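Local coordinates for protein iota-carrageenase (Alteromonas sp., PDB 1H80) that hydrolyses the beta-1,4 linkages inside iota-carrageenan, a sulfated galactan of red algal cell walls, with inversion of the anomeric configuration, at residues N186-G198 with L207-N221. Numbering follows the deposited sequence.
Sequences NALFGYGLIQTYG and LHSEGGIALRMETDN
The guanidinium of Arg216 crosses to the preceding coil and grips the carbonyl of Tyr191, at the end of the type I beta turn Leu188-Tyr191, showing how a buried arginine can tie successive coils of a beta-helix together. Its NH2 meets Tyr191 O at 2.8 Å, in the guanidinium plane and on a carbonyl lone pair, with a weak second bond to Phe189 O. The same Tyr191 O accepts Ile213 N at 2.9 Å. The chain runs extended to CD and then bends at chi3 (-72°), which brings Gly190 O over the rim of one guanidinium face and Ile213 CD1 over the rim of the opposite face. Arg216 NH1 forms a salt bridge with Glu218 OE1 (3.1 Å), while His254 holds OE2. A water accepting from NE donates to Ile194 O and Ile213 O. A leucine in place of Arg216 would probably leave Glu218 OE1 without this charged mate and Tyr191 O with one strong donor fewer.

Parallel pairing follows: Arg216 N bonds to Ile194 O and Thr196 N to Arg216 O. On the other face, Ile194 CB packs against Leu215 CD1 at 3.9 Å. At the corner before the strand, the side chains of Leu193 and Leu207 cross at about a right angle, CD2 on CB. A CB on Gly212 would hit Tyr191 O and Leu188 O. Strand 194-196 also pairs with 160-167, and 216-218 with 250-252, placing the contact mid-stack in the right-handed beta-helix.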
# COMPACT_ATOMS: atom_id res chain seq x y z
N ASN A 186 -1.26 0.85 -13.27
CA ASN A 186 0.15 0.71 -13.57
C ASN A 186 1.12 1.01 -12.43
O ASN A 186 2.01 1.86 -12.56
CB ASN A 186 0.49 1.58 -14.80
CG ASN A 186 1.81 1.20 -15.43
OD1 ASN A 186 2.24 0.05 -15.36
ND2 ASN A 186 2.47 2.17 -16.06
N ALA A 187 0.96 0.29 -11.33
CA ALA A 187 1.84 0.46 -10.17
C ALA A 187 3.09 -0.41 -10.33
O ALA A 187 3.05 -1.44 -11.01
CB ALA A 187 1.11 0.07 -8.90
N LEU A 188 4.18 0.01 -9.72
CA LEU A 188 5.43 -0.75 -9.75
C LEU A 188 5.26 -1.92 -8.79
O LEU A 188 4.65 -1.77 -7.73
CB LEU A 188 6.60 0.14 -9.32
CG LEU A 188 8.00 -0.47 -9.30
CD1 LEU A 188 8.37 -1.00 -10.68
CD2 LEU A 188 8.98 0.61 -8.86
N PHE A 189 5.80 -3.08 -9.14
CA PHE A 189 5.65 -4.27 -8.32
C PHE A 189 6.00 -4.13 -6.84
O PHE A 189 5.36 -4.73 -5.99
CB PHE A 189 6.46 -5.44 -8.90
CG PHE A 189 7.95 -5.24 -8.83
CD1 PHE A 189 8.61 -4.51 -9.81
CD2 PHE A 189 8.68 -5.79 -7.78
CE1 PHE A 189 9.99 -4.32 -9.74
CE2 PHE A 189 10.06 -5.61 -7.71
CZ PHE A 189 10.72 -4.87 -8.69
N GLY A 190 7.03 -3.34 -6.54
CA GLY A 190 7.45 -3.18 -5.17
C GLY A 190 6.59 -2.24 -4.34
O GLY A 190 6.84 -2.06 -3.15
N TYR A 191 5.58 -1.67 -4.96
CA TYR A 191 4.73 -0.74 -4.24
C TYR A 191 3.25 -1.01 -4.43
O TYR A 191 2.81 -2.13 -4.25
CB TYR A 191 5.12 0.68 -4.63
CG TYR A 191 6.58 0.93 -4.33
CD1 TYR A 191 6.99 1.23 -3.04
CD2 TYR A 191 7.56 0.77 -5.31
CE1 TYR A 191 8.34 1.35 -2.72
CE2 TYR A 191 8.91 0.89 -5.01
CZ TYR A 191 9.30 1.18 -3.71
OH TYR A 191 10.63 1.30 -3.38
N GLY A 192 2.49 0.02 -4.78
CA GLY A 192 1.06 -0.18 -4.94
C GLY A 192 0.27 0.97 -4.36
O GLY A 192 0.77 2.08 -4.24
N LEU A 193 -0.95 0.68 -3.95
CA LEU A 193 -1.83 1.72 -3.44
C LEU A 193 -1.57 2.18 -2.01
O LEU A 193 -1.27 3.35 -1.78
CB LEU A 193 -3.28 1.24 -3.61
CG LEU A 193 -4.42 2.21 -3.31
CD1 LEU A 193 -4.14 3.59 -3.89
CD2 LEU A 193 -5.70 1.63 -3.90
N ILE A 194 -1.67 1.26 -1.06
CA ILE A 194 -1.46 1.59 0.35
C ILE A 194 -0.30 0.84 0.98
O ILE A 194 -0.10 -0.34 0.71
CB ILE A 194 -2.67 1.18 1.23
CG1 ILE A 194 -3.98 1.66 0.60
CG2 ILE A 194 -2.49 1.72 2.64
CD1 ILE A 194 -4.11 3.16 0.49
N GLN A 195 0.49 1.53 1.79
CA GLN A 195 1.51 0.84 2.56
C GLN A 195 1.32 1.42 3.96
O GLN A 195 1.30 2.63 4.14
CB GLN A 195 2.94 1.08 2.09
CG GLN A 195 3.90 0.28 2.99
CD GLN A 195 5.20 -0.14 2.34
OE1 GLN A 195 6.02 -0.82 2.97
NE2 GLN A 195 5.40 0.26 1.10
N THR A 196 1.16 0.53 4.94
CA THR A 196 0.93 0.95 6.31
C THR A 196 2.12 0.71 7.22
O THR A 196 2.70 -0.37 7.22
CB THR A 196 -0.26 0.19 6.93
OG1 THR A 196 0.07 -1.20 7.05
CG2 THR A 196 -1.49 0.33 6.04
N TYR A 197 2.46 1.72 8.02
CA TYR A 197 3.57 1.62 8.96
C TYR A 197 3.05 1.76 10.38
O TYR A 197 3.30 0.91 11.24
CB TYR A 197 4.58 2.71 8.66
CG TYR A 197 5.14 2.61 7.26
CD1 TYR A 197 6.10 1.65 6.94
CD2 TYR A 197 4.70 3.47 6.25
CE1 TYR A 197 6.60 1.54 5.64
CE2 TYR A 197 5.20 3.37 4.95
CZ TYR A 197 6.15 2.41 4.66
OH TYR A 197 6.64 2.32 3.38
N GLY A 198 2.32 2.84 10.62
CA GLY A 198 1.75 3.08 11.94
C GLY A 198 0.31 3.49 11.74
O GLY A 198 0.02 4.38 10.93
N LEU A 207 -10.62 -0.62 -2.53
CA LEU A 207 -9.31 -0.21 -3.03
C LEU A 207 -8.88 -1.24 -4.07
O LEU A 207 -9.05 -2.44 -3.87
CB LEU A 207 -8.31 -0.18 -1.88
CG LEU A 207 -8.68 0.74 -0.72
CD1 LEU A 207 -7.62 0.62 0.37
CD2 LEU A 207 -8.80 2.19 -1.21
N HIS A 208 -8.34 -0.76 -5.18
CA HIS A 208 -7.92 -1.66 -6.25
C HIS A 208 -6.62 -1.15 -6.84
O HIS A 208 -6.51 0.02 -7.21
CB HIS A 208 -9.02 -1.70 -7.32
CG HIS A 208 -8.70 -2.58 -8.49
ND1 HIS A 208 -9.55 -2.70 -9.57
CD2 HIS A 208 -7.64 -3.38 -8.75
CE1 HIS A 208 -9.02 -3.54 -10.45
NE2 HIS A 208 -7.86 -3.97 -9.98
N SER A 209 -5.62 -2.02 -6.91
CA SER A 209 -4.34 -1.64 -7.49
C SER A 209 -3.98 -2.59 -8.61
O SER A 209 -4.11 -3.81 -8.46
CB SER A 209 -3.23 -1.65 -6.43
OG SER A 209 -1.99 -1.32 -7.02
N GLU A 210 -3.57 -2.03 -9.74
CA GLU A 210 -3.14 -2.81 -10.88
C GLU A 210 -1.62 -2.78 -10.75
O GLU A 210 -0.99 -1.75 -10.97
CB GLU A 210 -3.56 -2.14 -12.19
CG GLU A 210 -3.03 -2.86 -13.42
CD GLU A 210 -3.31 -2.10 -14.69
OE1 GLU A 210 -2.80 -0.96 -14.84
OE2 GLU A 210 -4.04 -2.63 -15.55
N GLY A 211 -1.04 -3.92 -10.39
CA GLY A 211 0.40 -3.99 -10.19
C GLY A 211 0.68 -3.83 -8.70
O GLY A 211 -0.10 -3.22 -7.98
N GLY A 212 1.80 -4.39 -8.24
CA GLY A 212 2.15 -4.28 -6.84
C GLY A 212 1.12 -4.88 -5.89
O GLY A 212 0.54 -5.93 -6.18
N ILE A 213 0.90 -4.23 -4.76
CA ILE A 213 -0.05 -4.70 -3.76
C ILE A 213 -1.00 -3.58 -3.38
O ILE A 213 -0.58 -2.44 -3.15
CB ILE A 213 0.70 -5.21 -2.52
CG1 ILE A 213 1.55 -6.41 -2.91
CG2 ILE A 213 -0.29 -5.58 -1.41
CD1 ILE A 213 2.41 -6.92 -1.81
N ALA A 214 -2.30 -3.89 -3.33
CA ALA A 214 -3.29 -2.87 -2.99
C ALA A 214 -3.19 -2.41 -1.54
O ALA A 214 -3.08 -1.22 -1.26
CB ALA A 214 -4.69 -3.40 -3.28
N LEU A 215 -3.24 -3.37 -0.62
CA LEU A 215 -3.14 -3.06 0.80
C LEU A 215 -1.92 -3.78 1.33
O LEU A 215 -1.98 -4.95 1.71
CB LEU A 215 -4.40 -3.52 1.54
CG LEU A 215 -4.41 -3.24 3.04
CD1 LEU A 215 -4.16 -1.75 3.32
CD2 LEU A 215 -5.76 -3.66 3.61
N ARG A 216 -0.80 -3.07 1.35
CA ARG A 216 0.47 -3.61 1.78
C ARG A 216 0.75 -3.31 3.24
O ARG A 216 1.26 -2.24 3.58
CB ARG A 216 1.57 -3.03 0.89
CG ARG A 216 2.95 -3.61 1.12
CD ARG A 216 3.98 -2.79 0.35
NE ARG A 216 3.89 -3.01 -1.10
CZ ARG A 216 4.52 -4.01 -1.73
NH1 ARG A 216 5.26 -4.86 -1.05
NH2 ARG A 216 4.39 -4.15 -3.04
N MET A 217 0.40 -4.25 4.11
CA MET A 217 0.63 -4.05 5.53
C MET A 217 2.00 -4.60 5.86
O MET A 217 2.15 -5.60 6.56
CB MET A 217 -0.48 -4.73 6.32
CG MET A 217 -1.82 -4.03 6.09
SD MET A 217 -3.24 -4.84 6.78
CE MET A 217 -3.51 -6.12 5.52
N GLU A 218 2.99 -3.92 5.30
CA GLU A 218 4.40 -4.26 5.48
C GLU A 218 4.98 -3.14 6.33
O GLU A 218 5.38 -2.09 5.84
CB GLU A 218 5.07 -4.33 4.10
CG GLU A 218 6.56 -4.65 4.13
CD GLU A 218 7.06 -5.18 2.80
OE1 GLU A 218 6.59 -4.70 1.75
OE2 GLU A 218 7.93 -6.08 2.82
N THR A 219 5.00 -3.39 7.64
CA THR A 219 5.47 -2.43 8.62
C THR A 219 6.98 -2.46 8.80
O THR A 219 7.48 -3.04 9.76
CB THR A 219 4.77 -2.71 9.96
OG1 THR A 219 5.02 -4.07 10.35
CG2 THR A 219 3.27 -2.53 9.81
N ASP A 220 7.71 -1.82 7.89
CA ASP A 220 9.17 -1.85 7.95
C ASP A 220 9.93 -0.53 7.98
O ASP A 220 11.10 -0.49 7.62
CB ASP A 220 9.71 -2.71 6.80
CG ASP A 220 9.38 -2.13 5.43
OD1 ASP A 220 8.84 -1.01 5.36
OD2 ASP A 220 9.66 -2.81 4.42
N ASN A 221 9.28 0.54 8.42
CA ASN A 221 9.95 1.84 8.50
C ASN A 221 11.02 1.76 9.59
O ASN A 221 10.71 1.43 10.74
CB ASN A 221 8.94 2.94 8.84
CG ASN A 221 9.55 4.32 8.78
OD1 ASN A 221 10.63 4.56 9.30
ND2 ASN A 221 8.84 5.25 8.14
O HOH W 1 1.51 -1.08 -1.68